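Local coordinates for protein amidase, hydantoinase/carbamoylase family (PDB 5TP4) that probably hydrolyses the carbamoyl carbon-nitrogen bond of N-carbamoyl-L-amino acids, as a zinc-dependent amidase of the peptidase M20 family, at residues B[84-92]-B[190-198]; B[146-155]-B[365-374]. All coordinates share one frame; numbering follows the deposited sequence.

Contact 1. Residues B[84-92]-B[190-198]. With ZN (zinc ion), chain P; EDO (1,2-ethanediol), chain S.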
loop_
_atom_site.group_PDB
_atom_site.type_symbol
_atom_site.label_atom_id
_atom_site.label_comp_id
_atom_site.label_asym_id
_atom_site.label_seq_id
_atom_site.Cartn_x
_atom_site.Cartn_y
_atom_site.Cartn_z
ATOM N N ALA B 84 27.806 -19.576 -45.136
ATOM C CA ALA B 84 27.793 -19.596 -43.672
ATOM C C ALA B 84 26.680 -18.737 -43.074
ATOM O O ALA B 84 26.341 -17.664 -43.584
ATOM C CB ALA B 84 29.138 -19.120 -43.124
ATOM N N ALA B 85 26.114 -19.222 -41.969
ATOM C CA ALA B 85 25.176 -18.432 -41.192
ATOM C C ALA B 85 25.902 -17.254 -40.542
ATOM O O ALA B 85 27.095 -17.351 -40.229
ATOM C CB ALA B 85 24.526 -19.294 -40.113
ATOM N N PRO B 86 25.203 -16.142 -40.325
ATOM C CA PRO B 86 25.853 -14.938 -39.795
ATOM C C PRO B 86 26.081 -14.995 -38.290
ATOM O O PRO B 86 25.393 -15.689 -37.535
ATOM C CB PRO B 86 24.860 -13.827 -40.160
ATOM C CG PRO B 86 23.510 -14.512 -40.126
ATOM C CD PRO B 86 23.785 -15.910 -40.653
ATOM N N VAL B 87 27.072 -14.218 -37.872
ATOM C CA VAL B 87 27.213 -13.800 -36.489
ATOM C C VAL B 87 26.414 -12.513 -36.364
ATOM O O VAL B 87 26.636 -11.565 -37.127
ATOM C CB VAL B 87 28.685 -13.585 -36.125
ATOM C CG1 VAL B 87 28.781 -12.954 -34.711
ATOM C CG2 VAL B 87 29.430 -14.899 -36.246
ATOM N N LEU B 88 25.479 -12.485 -35.417
ATOM C CA LEU B 88 24.497 -11.414 -35.318
ATOM C C LEU B 88 24.822 -10.596 -34.083
ATOM O O LEU B 88 25.023 -11.159 -33.010
ATOM C CB LEU B 88 23.094 -12.022 -35.242
ATOM C CG LEU B 88 21.778 -11.261 -35.281
ATOM C CD1 LEU B 88 21.631 -10.368 -36.522
ATOM C CD2 LEU B 88 20.673 -12.294 -35.226
ATOM N N ILE B 89 24.893 -9.276 -34.251
ATOM C CA ILE B 89 25.063 -8.325 -33.159
ATOM C C ILE B 89 23.749 -7.581 -33.038
ATOM O O ILE B 89 23.318 -6.952 -34.005
ATOM C CB ILE B 89 26.188 -7.326 -33.460
ATOM C CG1 ILE B 89 27.536 -8.035 -33.629
ATOM C CG2 ILE B 89 26.245 -6.215 -32.384
ATOM C CD1 ILE B 89 28.658 -7.057 -34.021
ATOM N N GLY B 90 23.116 -7.600 -31.869
ATOM C CA GLY B 90 21.806 -6.991 -31.773
ATOM C C GLY B 90 21.593 -6.228 -30.485
ATOM O O GLY B 90 22.347 -6.358 -29.520
ATOM N N SER B 91 20.536 -5.419 -30.512
ATOM C CA SER B 91 19.869 -4.877 -29.334
ATOM C C SER B 91 18.588 -4.224 -29.859
ATOM O O SER B 91 17.933 -4.809 -30.735
ATOM C CB SER B 91 20.770 -3.915 -28.556
ATOM O OG SER B 91 20.308 -3.807 -27.210
ATOM N N HIS B 92 18.217 -3.027 -29.387
ATOM C CA HIS B 92 16.963 -2.427 -29.832
ATOM C C HIS B 92 17.025 -0.910 -29.799
ATOM O O HIS B 92 17.614 -0.329 -28.885
ATOM C CB HIS B 92 15.798 -2.891 -28.954
ATOM C CG HIS B 92 15.895 -2.432 -27.538
ATOM N ND1 HIS B 92 15.243 -1.309 -27.069
ATOM C CD2 HIS B 92 16.582 -2.935 -26.481
ATOM C CE1 HIS B 92 15.521 -1.143 -25.790
ATOM N NE2 HIS B 92 16.335 -2.111 -25.407
ATOM N N ALA B 190 18.926 -19.037 -39.983
ATOM C CA ALA B 190 20.088 -19.606 -39.314
ATOM C C ALA B 190 20.974 -18.508 -38.761
ATOM O O ALA B 190 21.175 -17.469 -39.402
ATOM C CB ALA B 190 20.894 -20.469 -40.281
ATOM N N VAL B 191 21.469 -18.713 -37.539
ATOM C CA VAL B 191 22.363 -17.762 -36.879
ATOM C C VAL B 191 23.502 -18.556 -36.250
ATOM O O VAL B 191 23.250 -19.512 -35.510
ATOM C CB VAL B 191 21.634 -16.936 -35.796
ATOM C CG1 VAL B 191 22.614 -16.060 -35.063
ATOM C CG2 VAL B 191 20.526 -16.080 -36.414
ATOM N N ASP B 192 24.747 -18.165 -36.530
ATOM C CA ASP B 192 25.882 -18.867 -35.926
ATOM C C ASP B 192 26.027 -18.536 -34.447
ATOM O O ASP B 192 26.347 -19.417 -33.635
ATOM C CB ASP B 192 27.181 -18.514 -36.634
ATOM C CG ASP B 192 28.375 -19.224 -36.023
ATOM O OD1 ASP B 192 28.514 -20.455 -36.217
ATOM O OD2 ASP B 192 29.161 -18.552 -35.338
ATOM N N ALA B 193 25.870 -17.265 -34.097
ATOM C CA ALA B 193 26.001 -16.805 -32.721
ATOM C C ALA B 193 25.358 -15.437 -32.643
ATOM O O ALA B 193 25.238 -14.736 -33.651
ATOM C CB ALA B 193 27.463 -16.724 -32.264
ATOM N N TYR B 194 24.923 -15.075 -31.431
ATOM C CA TYR B 194 24.283 -13.788 -31.197
ATOM C C TYR B 194 25.022 -13.112 -30.062
ATOM O O TYR B 194 25.181 -13.697 -28.985
ATOM C CB TYR B 194 22.803 -13.947 -30.836
ATOM C CG TYR B 194 22.135 -12.653 -30.460
ATOM C CD1 TYR B 194 21.646 -11.806 -31.450
ATOM C CD2 TYR B 194 21.970 -12.275 -29.127
ATOM C CE1 TYR B 194 21.029 -10.623 -31.122
ATOM C CE2 TYR B 194 21.371 -11.061 -28.797
ATOM C CZ TYR B 194 20.902 -10.258 -29.812
ATOM O OH TYR B 194 20.273 -9.059 -29.518
ATOM N N PHE B 195 25.461 -11.878 -30.297
ATOM C CA PHE B 195 26.114 -11.083 -29.262
ATOM C C PHE B 195 25.341 -9.788 -29.028
ATOM O O PHE B 195 24.867 -9.152 -29.974
ATOM C CB PHE B 195 27.547 -10.745 -29.671
ATOM C CG PHE B 195 28.490 -11.920 -29.710
ATOM C CD1 PHE B 195 28.644 -12.659 -30.871
ATOM C CD2 PHE B 195 29.246 -12.249 -28.591
ATOM C CE1 PHE B 195 29.521 -13.725 -30.920
ATOM C CE2 PHE B 195 30.123 -13.306 -28.612
ATOM C CZ PHE B 195 30.272 -14.057 -29.776
ATOM N N GLU B 196 25.235 -9.363 -27.765
ATOM C CA GLU B 196 24.537 -8.116 -27.465
ATOM C C GLU B 196 25.336 -7.354 -26.429
ATOM O O GLU B 196 25.610 -7.897 -25.356
ATOM C CB GLU B 196 23.119 -8.388 -26.941
ATOM C CG GLU B 196 22.396 -7.143 -26.505
ATOM C CD GLU B 196 20.876 -7.264 -26.543
ATOM O OE1 GLU B 196 20.191 -6.283 -26.169
ATOM O OE2 GLU B 196 20.364 -8.332 -26.954
ATOM N N ALA B 197 25.705 -6.111 -26.749
ATOM C CA ALA B 197 26.296 -5.231 -25.750
ATOM C C ALA B 197 25.204 -4.382 -25.115
ATOM O O ALA B 197 24.275 -3.928 -25.792
ATOM C CB ALA B 197 27.379 -4.360 -26.395
ATOM N N HIS B 198 25.315 -4.150 -23.800
ATOM C CA HIS B 198 24.274 -3.400 -23.103
ATOM C C HIS B 198 24.856 -2.775 -21.844
ATOM O O HIS B 198 25.793 -3.308 -21.247
ATOM C CB HIS B 198 23.109 -4.341 -22.729
ATOM C CG HIS B 198 21.789 -3.652 -22.577
ATOM N ND1 HIS B 198 21.453 -2.922 -21.452
ATOM C CD2 HIS B 198 20.720 -3.575 -23.409
ATOM C CE1 HIS B 198 20.244 -2.409 -21.609
ATOM N NE2 HIS B 198 19.772 -2.806 -22.776
HETATM ZN ZN ZN P . 17.435 -2.513 -23.233
HETATM C C1 EDO S . 18.753 -14.831 -39.708
HETATM O O1 EDO S . 19.354 -15.457 -40.847
HETATM C C2 EDO S . 19.399 -13.475 -39.502
HETATM O O2 EDO S . 19.082 -12.651 -40.633
HETATM O O HOH W 1 24.934 -5.314 -29.337
HETATM O O HOH W 2 22.191 -2.280 -25.944
HETATM O O HOH W 3 17.485 -4.889 -23.787
HETATM O O HOH W 4 15.764 -2.913 -21.755
#
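Tyr194 runs along the neighbouring strand past Leu88 to Gly90. Its CB lies 4.2 Å from Leu88 O, with CG near the same oxygen, and CG anti to the backbone N (chi1 175°) swings the ring across toward Leu88 and Gly90. CD1 then meets Leu88 CG at 3.9 Å, the branched leucine coming in at the ring's edge. Farther out CE1 passes Gly90 N, CZ nears Gly90 CA, and at the tip OH comes 3.3 Å from Gly90 C, an approach that suits a residue without a side chain. The hydroxyl donates to Glu196 OE2 at 2.7 Å, from above the carboxylate plane, and accepts a hydrogen bond from Trp134 NE1.

Strands 87-91 and 193-198 are parallel neighbours in the central sheet of the M20 catalytic fold. Leu88 N and O bond to Ala193 O and Phe195 N, and Gly90 N to Phe195 O. Leu88 and Tyr194 share one face of the sheet; Val87, Ile89 and Phe195 share the other, where Val87 CG1 meets the edge of the Phe195 ring and helix 398-416 covers them.

Ser91 OG, from the other strand, donates to Glu196 OE1 at 2.7 Å, again from above the plane; one hydroxyl from each strand thus holds this buried carboxylate. Just beyond, zinc is held by His92 NE2 at 2.5 Å and His198 NE2 at 2.4 Å, with two waters completing the modelled ligands.

Contact 2. Residues B[146-155]-B[365-374]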
loop_
_atom_site.group_PDB
_atom_site.type_symbol
_atom_site.label_atom_id
_atom_site.label_comp_id
_atom_site.label_asym_id
_atom_site.label_seq_id
_atom_site.Cartn_x
_atom_site.Cartn_y
_atom_site.Cartn_z
ATOM N N MET B 146 10.267 -7.843 -25.644
ATOM C CA MET B 146 11.060 -8.715 -26.521
ATOM C C MET B 146 10.173 -9.365 -27.570
ATOM O O MET B 146 10.370 -10.527 -27.937
ATOM C CB MET B 146 11.823 -9.789 -25.736
ATOM C CG MET B 146 13.124 -9.317 -25.079
ATOM S SD MET B 146 12.937 -8.590 -23.436
ATOM C CE MET B 146 12.489 -10.025 -22.497
ATOM N N LEU B 147 9.191 -8.600 -28.062
ATOM C CA LEU B 147 8.228 -9.134 -29.020
ATOM C C LEU B 147 8.916 -9.565 -30.313
ATOM O O LEU B 147 8.683 -10.669 -30.816
ATOM C CB LEU B 147 7.155 -8.063 -29.285
ATOM C CG LEU B 147 6.016 -8.410 -30.248
ATOM C CD1 LEU B 147 4.799 -7.500 -29.946
ATOM C CD2 LEU B 147 6.447 -8.269 -31.716
ATOM N N GLY B 148 9.766 -8.701 -30.868
ATOM C CA GLY B 148 10.402 -9.013 -32.143
ATOM C C GLY B 148 11.329 -10.219 -32.061
ATOM O O GLY B 148 11.319 -11.080 -32.943
ATOM N N SER B 149 12.151 -10.294 -31.013
ATOM C CA SER B 149 13.025 -11.458 -30.895
ATOM C C SER B 149 12.238 -12.710 -30.523
ATOM O O SER B 149 12.590 -13.806 -30.975
ATOM C CB SER B 149 14.140 -11.190 -29.867
ATOM O OG SER B 149 13.586 -10.764 -28.631
ATOM N N ALA B 150 11.163 -12.586 -29.734
ATOM C CA ALA B 150 10.301 -13.750 -29.493
ATOM C C ALA B 150 9.702 -14.291 -30.792
ATOM O O ALA B 150 9.576 -15.513 -30.961
ATOM C CB ALA B 150 9.180 -13.394 -28.507
ATOM N N VAL B 151 9.302 -13.408 -31.717
ATOM C CA VAL B 151 8.786 -13.892 -33.002
ATOM C C VAL B 151 9.907 -14.529 -33.812
ATOM O O VAL B 151 9.735 -15.605 -34.392
ATOM C CB VAL B 151 8.088 -12.757 -33.784
ATOM C CG1 VAL B 151 7.674 -13.231 -35.200
ATOM C CG2 VAL B 151 6.840 -12.303 -33.029
ATOM N N PHE B 152 11.084 -13.896 -33.837
ATOM C CA PHE B 152 12.235 -14.464 -34.543
ATOM C C PHE B 152 12.570 -15.876 -34.065
ATOM O O PHE B 152 12.863 -16.771 -34.885
ATOM C CB PHE B 152 13.446 -13.546 -34.371
ATOM C CG PHE B 152 14.666 -14.011 -35.111
ATOM C CD1 PHE B 152 14.906 -13.593 -36.403
ATOM C CD2 PHE B 152 15.606 -14.840 -34.479
ATOM C CE1 PHE B 152 16.057 -14.013 -37.083
ATOM C CE2 PHE B 152 16.757 -15.257 -35.157
ATOM C CZ PHE B 152 16.972 -14.848 -36.443
ATOM N N THR B 153 12.544 -16.109 -32.749
ATOM C CA THR B 153 12.910 -17.422 -32.223
ATOM C C THR B 153 11.760 -18.424 -32.225
ATOM O O THR B 153 11.975 -19.582 -31.861
ATOM C CB THR B 153 13.466 -17.311 -30.792
ATOM O OG1 THR B 153 12.453 -16.820 -29.899
ATOM C CG2 THR B 153 14.679 -16.388 -30.766
ATOM N N GLY B 154 10.556 -18.024 -32.614
ATOM C CA GLY B 154 9.422 -18.927 -32.608
ATOM C C GLY B 154 8.698 -19.035 -31.277
ATOM O O GLY B 154 7.772 -19.847 -31.156
ATOM N N ALA B 155 9.088 -18.237 -30.277
ATOM C CA ALA B 155 8.442 -18.284 -28.971
ATOM C C ALA B 155 7.072 -17.618 -29.009
ATOM O O ALA B 155 6.188 -17.967 -28.214
ATOM C CB ALA B 155 9.360 -17.632 -27.925
ATOM N N GLY B 365 15.498 -8.305 -18.448
ATOM C CA GLY B 365 15.303 -8.942 -19.738
ATOM C C GLY B 365 16.001 -8.199 -20.859
ATOM O O GLY B 365 16.205 -6.986 -20.809
ATOM N N HIS B 366 16.413 -8.962 -21.871
ATOM C CA HIS B 366 17.009 -8.432 -23.087
ATOM C C HIS B 366 16.610 -9.360 -24.208
ATOM O O HIS B 366 16.264 -10.520 -23.971
ATOM C CB HIS B 366 18.534 -8.385 -23.032
ATOM C CG HIS B 366 19.044 -7.563 -21.901
ATOM N ND1 HIS B 366 18.906 -6.190 -21.868
ATOM C CD2 HIS B 366 19.609 -7.923 -20.726
ATOM C CE1 HIS B 366 19.401 -5.734 -20.729
ATOM N NE2 HIS B 366 19.828 -6.762 -20.017
ATOM N N ASP B 367 16.709 -8.858 -25.434
ATOM C CA ASP B 367 16.515 -9.754 -26.572
ATOM C C ASP B 367 17.454 -10.953 -26.512
ATOM O O ASP B 367 17.075 -12.047 -26.954
ATOM C CB ASP B 367 16.726 -8.975 -27.857
ATOM C CG ASP B 367 15.634 -7.930 -28.086
ATOM O OD1 ASP B 367 14.431 -8.308 -28.196
ATOM O OD2 ASP B 367 15.972 -6.708 -28.150
ATOM N N ALA B 368 18.673 -10.768 -25.986
ATOM C CA ALA B 368 19.598 -11.894 -25.824
ATOM C C ALA B 368 18.987 -13.059 -25.054
ATOM O O ALA B 368 19.337 -14.213 -25.318
ATOM C CB ALA B 368 20.874 -11.446 -25.115
ATOM N N ILE B 369 18.099 -12.783 -24.090
ATOM C CA ILE B 369 17.461 -13.862 -23.324
ATOM C C ILE B 369 16.695 -14.806 -24.248
ATOM O O ILE B 369 16.774 -16.051 -24.135
ATOM C CB ILE B 369 16.529 -13.271 -22.250
ATOM C CG1 ILE B 369 17.337 -12.486 -21.230
ATOM C CG2 ILE B 369 15.731 -14.416 -21.586
ATOM C CD1 ILE B 369 18.359 -13.316 -20.475
ATOM N N LEU B 370 15.908 -14.224 -25.160
ATOM C CA LEU B 370 15.147 -15.024 -26.114
ATOM C C LEU B 370 16.074 -15.738 -27.086
ATOM O O LEU B 370 15.858 -16.914 -27.403
ATOM C CB LEU B 370 14.169 -14.140 -26.890
ATOM C CG LEU B 370 12.847 -13.701 -26.240
ATOM C CD1 LEU B 370 11.867 -14.844 -26.147
ATOM C CD2 LEU B 370 13.056 -13.021 -24.845
ATOM N N LEU B 371 17.101 -15.043 -27.577
ATOM C CA LEU B 371 18.005 -15.662 -28.550
ATOM C C LEU B 371 18.749 -16.842 -27.941
ATOM O O LEU B 371 18.967 -17.860 -28.611
ATOM C CB LEU B 371 19.013 -14.648 -29.093
ATOM C CG LEU B 371 18.585 -13.867 -30.347
ATOM C CD1 LEU B 371 18.524 -14.737 -31.623
ATOM C CD2 LEU B 371 17.224 -13.163 -30.177
ATOM N N ALA B 372 19.136 -16.730 -26.663
ATOM C CA ALA B 372 19.964 -17.757 -26.028
ATOM C C ALA B 372 19.272 -19.101 -25.967
ATOM O O ALA B 372 19.950 -20.132 -25.856
ATOM C CB ALA B 372 20.342 -17.338 -24.607
ATOM N N ARG B 373 17.945 -19.114 -26.027
ATOM C CA ARG B 373 17.220 -20.369 -25.996
ATOM C C ARG B 373 17.245 -21.081 -27.338
ATOM O O ARG B 373 16.851 -22.249 -27.401
ATOM C CB ARG B 373 15.791 -20.125 -25.535
ATOM C CG ARG B 373 15.759 -19.608 -24.098
ATOM C CD ARG B 373 14.364 -19.125 -23.688
ATOM N NE ARG B 373 14.423 -18.561 -22.341
ATOM C CZ ARG B 373 13.607 -17.618 -21.884
ATOM N NH1 ARG B 373 12.639 -17.136 -22.668
ATOM N NH2 ARG B 373 13.766 -17.157 -20.644
ATOM N N ARG B 374 17.738 -20.423 -28.386
ATOM C CA ARG B 374 17.722 -21.003 -29.724
ATOM C C ARG B 374 19.107 -21.016 -30.357
ATOM O O ARG B 374 19.381 -21.888 -31.183
ATOM C CB ARG B 374 16.746 -20.234 -30.626
ATOM C CG ARG B 374 15.276 -20.626 -30.458
ATOM C CD ARG B 374 14.969 -21.989 -31.098
ATOM N NE ARG B 374 15.250 -22.010 -32.539
ATOM C CZ ARG B 374 14.325 -22.057 -33.502
ATOM N NH1 ARG B 374 13.031 -22.098 -33.201
ATOM N NH2 ARG B 374 14.699 -22.077 -34.777
HETATM O O HOH W 5 12.207 -7.627 -29.453
HETATM O O HOH W 6 13.316 -17.987 -27.577
#
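Asp367 OD1 is gripped twice: Ser149 OG donates to it at 2.6 Å, meeting the anti lone pair, and a water donates at 2.6 Å while accepting from Ser149 N. Ser149 turns its hydroxyl between its own N and carbonyl carbon (chi1 53°), which aims OG across at the aspartate; a small polar side chain suits so short a gap. Met146 CG closes over the same oxygen at 3.5 Å, and its chain, bent at both later torsions, lays SD beside the backbone of Gly365 and His366, while the terminal CE takes the place where a side chain of residue 365 would stand, which suits glycine.

Helices 147-153 and 367-372 run almost parallel, 9° apart with axes 8.7 Å from each other. Helix 367-372 packs on strands 193-199 and 377-382 of the M20 catalytic domain's sheet, and helix 147-153 lies alongside it. Met146 is the N-cap of the first; Gly154, just after it, has positive phi in a Schellman motif, a backbone shape that glycine takes easily.

Leu370 is the main apolar side chain between them. Its two methyls divide: CD2 rests on Met146 CB at 3.6 Å, and CD1 on Ala150 CB at 3.9 Å, where a small alanine lets the branch come near the helix backbone. Leu371 also splits its branches, CD2 against Ser149 CB at 3.7 Å and CD1 near Phe152 CE2 at 4.0 Å, with leucine and phenylalanine crossing at about a right angle. Toward the helix ends, a second water bridges Thr153 OG1 and Leu370 O, and Arg374 CG touches Thr153 CB.

How the contacts relate
The two contacts lie in the same catalytic domain, with centres about 12 Å apart, and their segments alternate along the chain: 84-92, 146-155, 190-198, 365-374. Helix 147-153 falls in the connection from strand 129-133 to strand 193-199, which flank strand 87-91 on its two sides. Helix 367-372 joins the contacts directly: Leu371 packs on the Tyr194 ring, and Ala368 N makes a weak hydrogen bond to Glu196 OE2. Toward the zinc site, the His366 and His198 rings meet, while Asp367 nears Glu137, a zinc ligand of this protein though not bound to zinc in this chain. The C-terminal end of contact 1 and the start of helix 367-372 thus lie beside the zinc site.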